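Local coordinates for protein serine protease pet (Escherichia coli, PDB 4OM9) that probably cleaves host proteins as a secreted serine protease, an autotransporter enterotoxin of enteroaggregative E. coli whose protease domain sits on a long beta-helix, at residues Ala71-Ala74 with Lys75-Ser78; Ala550-Ser553 with Val554-Asn558. All coordinates share one frame; numbering follows the deposited sequence.

Contact 1. Residues Ala71-Ala74 with Lys75-Ser78; sequences AHNA and KNKS
In the turn that follows strand 66-70 of the chymotrypsin-like protease domain, His72 and Asn73 meet Lys75 and Asn76. One backbone bond closes the start of the turn. The N-H of Ala74 is hydrogen-bonded to the carbonyl of Ala71, with Ala74 N 3.1 Å from Ala71 O. Arg95 of strand 88-97 donates to the same oxygen.

The aliphatic end of Lys75 reaches back along the turn, helped by a bend at chi3 (-56°). Lys75 CE lies at the edge of the His72 imidazole, near the ring plane, and makes its closest approach to that side chain at His72 CB, 4.0 Å away. This is carbon against carbon.

The second pair is Asn73 and Asn76. Their amide planes are turned 51° apart. Asn73 OD1 lies 2.7 Å from Asn76 ND2, but the angle is too poor for a hydrogen bond. The other end of the Asn73 amide is well engaged, since ND2 donates to the carbonyl oxygen of Ser208. Behind the Asn76 amide, Asn76 CB rests 3.4 Å from Asn73 O. The Asn76 side chain also touches Tyr166.

One further anchor lies outside the turn. Asp101 OD1 accepts the backbone N-H of His72 and, more weakly, that of Ala71. By homology with the family, His72, Asp101 and Ser208 are probably the catalytic triad. Ser208 lies in a Gly-Asp-Ser-Gly sequence, as in other clan PA serine peptidases. The arrangement, in which the aspartate carboxylate accepts the backbone N-H of the probable catalytic histidine, is characteristic of the loop that carries the triad histidine in chymotrypsin-like serine proteases.

Contact 2. Residues Ala550-Ser553 with Val554-Asn558; sequences AENS and VNQKN
Asn552 and Gln556 join side chains one turn apart at the start of helix 552-558. Glu551 is its N-cap residue and the first to leave helical geometry after helix 543-550. The two short helices belong to an excursion of the chain between strands 514-520 and 576-583 of the beta-helix.

The first turn is held by three backbone bonds. Asn555 N donates to Glu551 O at 3.1 Å. Gln556 N donates to Asn552 O at 2.7 Å. Lys557 N donates to Ser553 O at 3.1 Å. A methyl of Val554 adds to the packing at the first of these carbonyls, with Val554 CG1 3.3 Å from Glu551 O.

Asn555 ND2 is also close to Glu551 O, but the angle is too poor for a bond. This amide is satisfied by other residues. Its ND2 donates to Ser564 OG, and its OD1 accepts from Thr560 OG1 and Trp9 NE1. The carboxylate of buried Glu551 is equally well supplied. OE1 is bonded to Ser564 OG, while OE2 takes the N-H of Ala10 and a salt bridge from Lys35. The bonds to Trp9, Ala10 and Lys35 tie the helix start to the N-terminal protease region, while Thr560 and Ser564 hold it to the chain that follows.

On the more exposed side a side-chain bond links Asn552 and Gln556 across one helical turn. The Gln556 chain bends at chi2 (-58°), which turns its amide back toward Asn552. The two amide planes stand 69° apart. Gln556 NE2 donates to Asn552 OD1 at 2.9 Å, nearly straight at 162°, with the oxygen close to the Gln556 amide plane.

Overall arrangement
The two contacts are separate, with centres about 40 Å apart and nearest atoms about 28 Å apart. Contact 1 is a surface contact inside the protease domain, in a turn between strands. Contact 2 is partly buried and lies on a helix carried by the beta-helix part of the chain, yet Glu551 and Asn555 reach back to the N-terminal region. Contact 1 has no clear hydrogen bond between its segments; Asn73 ND2 and the backbone of Ala71 and His72 are bonded to Ser208, Arg95 and Asp101 around the probable active site. Contact 2 has regular helical bonds plus an amide pair, and its buried polar ends are paired outside the helix.

Contact 1. Residues Ala71-Ala74 with Lys75-Ser78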
loop_
_atom_site.group_PDB
_atom_site.type_symbol
_atom_site.label_atom_id
_atom_site.label_comp_id
_atom_site.label_asym_id
_atom_site.label_seq_id
_atom_site.Cartn_x
_atom_site.Cartn_y
_atom_site.Cartn_z
ATOM N N ALA A 71 41.676 13.503 -3.635
ATOM C CA ALA A 71 42.834 13.209 -4.498
ATOM C C ALA A 71 43.701 12.066 -3.985
ATOM O O ALA A 71 44.109 11.207 -4.768
ATOM C CB ALA A 71 43.713 14.478 -4.694
ATOM N N HIS A 72 43.984 12.046 -2.682
ATOM C CA HIS A 72 44.878 11.023 -2.137
ATOM C C HIS A 72 44.145 9.694 -1.944
ATOM O O HIS A 72 44.661 8.772 -1.307
ATOM C CB HIS A 72 45.529 11.497 -0.823
ATOM C CG HIS A 72 44.645 11.403 0.388
ATOM N ND1 HIS A 72 43.619 12.288 0.637
ATOM C CD2 HIS A 72 44.675 10.554 1.443
ATOM C CE1 HIS A 72 43.037 11.977 1.785
ATOM N NE2 HIS A 72 43.660 10.930 2.292
ATOM N N ASN A 73 42.943 9.602 -2.511
ATOM C CA ASN A 73 42.242 8.330 -2.625
ATOM C C ASN A 73 42.762 7.536 -3.820
ATOM O O ASN A 73 42.362 6.392 -4.043
ATOM C CB ASN A 73 40.732 8.546 -2.749
ATOM C CG ASN A 73 39.975 8.106 -1.506
ATOM O OD1 ASN A 73 40.574 7.839 -0.463
ATOM N ND2 ASN A 73 38.649 8.029 -1.613
ATOM N N ALA A 74 43.649 8.156 -4.593
ATOM C CA ALA A 74 44.321 7.468 -5.684
ATOM C C ALA A 74 45.232 6.383 -5.123
ATOM O O ALA A 74 45.306 5.280 -5.664
ATOM C CB ALA A 74 45.112 8.450 -6.529
ATOM N N LYS A 75 45.915 6.707 -4.029
ATOM C CA LYS A 75 46.802 5.766 -3.345
ATOM C C LYS A 75 46.029 4.596 -2.736
ATOM O O LYS A 75 46.516 3.464 -2.698
ATOM C CB LYS A 75 47.597 6.482 -2.251
ATOM C CG LYS A 75 48.224 7.794 -2.698
ATOM C CD LYS A 75 49.081 8.410 -1.596
ATOM C CE LYS A 75 48.285 8.621 -0.318
ATOM N NZ LYS A 75 49.005 9.499 0.650
ATOM N N ASN A 76 44.824 4.886 -2.251
ATOM C CA ASN A 76 43.947 3.863 -1.698
ATOM C C ASN A 76 43.675 2.771 -2.725
ATOM O O ASN A 76 43.709 3.030 -3.933
ATOM C CB ASN A 76 42.628 4.483 -1.222
ATOM C CG ASN A 76 42.799 5.355 0.010
ATOM O OD1 ASN A 76 43.909 5.767 0.348
ATOM N ND2 ASN A 76 41.693 5.639 0.690
ATOM N N LYS A 77 43.426 1.554 -2.242
ATOM C CA LYS A 77 43.108 0.417 -3.108
ATOM C C LYS A 77 41.937 0.786 -4.004
ATOM O O LYS A 77 40.790 0.416 -3.739
ATOM C CB LYS A 77 42.790 -0.830 -2.276
ATOM C CG LYS A 77 42.568 -2.099 -3.093
ATOM C CD LYS A 77 43.728 -2.369 -4.035
ATOM C CE LYS A 77 43.617 -3.748 -4.653
ATOM N NZ LYS A 77 43.670 -4.807 -3.613
ATOM N N SER A 78 42.246 1.531 -5.063
ATOM C CA SER A 78 41.241 2.255 -5.828
ATOM C C SER A 78 40.388 3.121 -4.909
ATOM O O SER A 78 40.512 4.350 -4.918
ATOM C CB SER A 78 40.346 1.305 -6.613
ATOM O OG SER A 78 39.178 1.980 -7.037
#

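Contact 2. Residues Ala550-Ser553 with Val554-Asn558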
loop_
_atom_site.group_PDB
_atom_site.type_symbol
_atom_site.label_atom_id
_atom_site.label_comp_id
_atom_site.label_asym_id
_atom_site.label_seq_id
_atom_site.Cartn_x
_atom_site.Cartn_y
_atom_site.Cartn_z
ATOM N N ALA A 550 24.323 -8.113 21.227
ATOM C CA ALA A 550 24.577 -6.903 21.988
ATOM C C ALA A 550 23.302 -6.085 22.148
ATOM O O ALA A 550 23.178 -5.305 23.086
ATOM C CB ALA A 550 25.661 -6.086 21.332
ATOM N N GLU A 551 22.345 -6.279 21.246
ATOM C CA GLU A 551 21.081 -5.556 21.321
ATOM C C GLU A 551 19.904 -6.458 21.768
ATOM O O GLU A 551 18.735 -6.041 21.745
ATOM C CB GLU A 551 20.764 -4.914 19.969
ATOM C CG GLU A 551 21.854 -3.986 19.430
ATOM C CD GLU A 551 21.450 -3.313 18.131
ATOM O OE1 GLU A 551 20.981 -4.023 17.213
ATOM O OE2 GLU A 551 21.580 -2.071 18.033
ATOM N N ASN A 552 20.215 -7.682 22.190
ATOM C CA ASN A 552 19.189 -8.663 22.552
ATOM C C ASN A 552 18.313 -8.259 23.747
ATOM O O ASN A 552 17.092 -8.402 23.690
ATOM C CB ASN A 552 19.836 -10.014 22.843
ATOM C CG ASN A 552 18.848 -11.023 23.423
ATOM O OD1 ASN A 552 17.849 -11.366 22.786
ATOM N ND2 ASN A 552 19.127 -11.508 24.631
ATOM N N SER A 553 18.929 -7.746 24.812
ATOM C CA SER A 553 18.206 -7.369 26.026
ATOM C C SER A 553 17.151 -6.314 25.769
ATOM O O SER A 553 15.999 -6.493 26.152
ATOM C CB SER A 553 19.180 -6.864 27.102
ATOM O OG SER A 553 20.099 -7.882 27.439
ATOM N N VAL A 554 17.548 -5.218 25.131
ATOM C CA VAL A 554 16.620 -4.134 24.841
ATOM C C VAL A 554 15.573 -4.578 23.823
ATOM O O VAL A 554 14.456 -4.059 23.802
ATOM C CB VAL A 554 17.353 -2.872 24.320
ATOM C CG1 VAL A 554 17.931 -3.100 22.921
ATOM C CG2 VAL A 554 16.414 -1.670 24.310
ATOM N N ASN A 555 15.929 -5.550 22.987
ATOM C CA ASN A 555 14.993 -6.086 22.011
ATOM C C ASN A 555 14.003 -7.035 22.688
ATOM O O ASN A 555 12.842 -7.101 22.306
ATOM C CB ASN A 555 15.732 -6.801 20.865
ATOM C CG ASN A 555 16.246 -5.837 19.787
ATOM O OD1 ASN A 555 15.742 -4.722 19.628
ATOM N ND2 ASN A 555 17.245 -6.280 19.032
ATOM N N GLN A 556 14.457 -7.763 23.701
ATOM C CA GLN A 556 13.556 -8.650 24.439
ATOM C C GLN A 556 12.533 -7.870 25.275
ATOM O O GLN A 556 11.389 -8.292 25.404
ATOM C CB GLN A 556 14.340 -9.610 25.343
ATOM C CG GLN A 556 15.177 -10.669 24.609
ATOM C CD GLN A 556 14.373 -11.558 23.674
ATOM O OE1 GLN A 556 13.151 -11.650 23.772
ATOM N NE2 GLN A 556 15.069 -12.224 22.754
ATOM N N LYS A 557 12.934 -6.729 25.827
ATOM C CA LYS A 557 12.012 -5.937 26.635
ATOM C C LYS A 557 11.003 -5.148 25.794
ATOM O O LYS A 557 9.862 -4.947 26.210
ATOM C CB LYS A 557 12.784 -4.983 27.550
ATOM C CG LYS A 557 11.961 -4.459 28.718
ATOM C CD LYS A 557 12.763 -4.489 30.016
ATOM C CE LYS A 557 12.076 -3.704 31.127
ATOM N NZ LYS A 557 12.039 -2.241 30.836
ATOM N N ASN A 558 11.414 -4.693 24.616
ATOM C CA ASN A 558 10.495 -3.956 23.754
ATOM C C ASN A 558 9.821 -4.856 22.725
ATOM O O ASN A 558 8.919 -4.419 22.014
ATOM C CB ASN A 558 11.224 -2.808 23.046
ATOM C CG ASN A 558 11.781 -1.784 24.019
ATOM O OD1 ASN A 558 12.329 -2.144 25.056
ATOM N ND2 ASN A 558 11.634 -0.503 23.691
#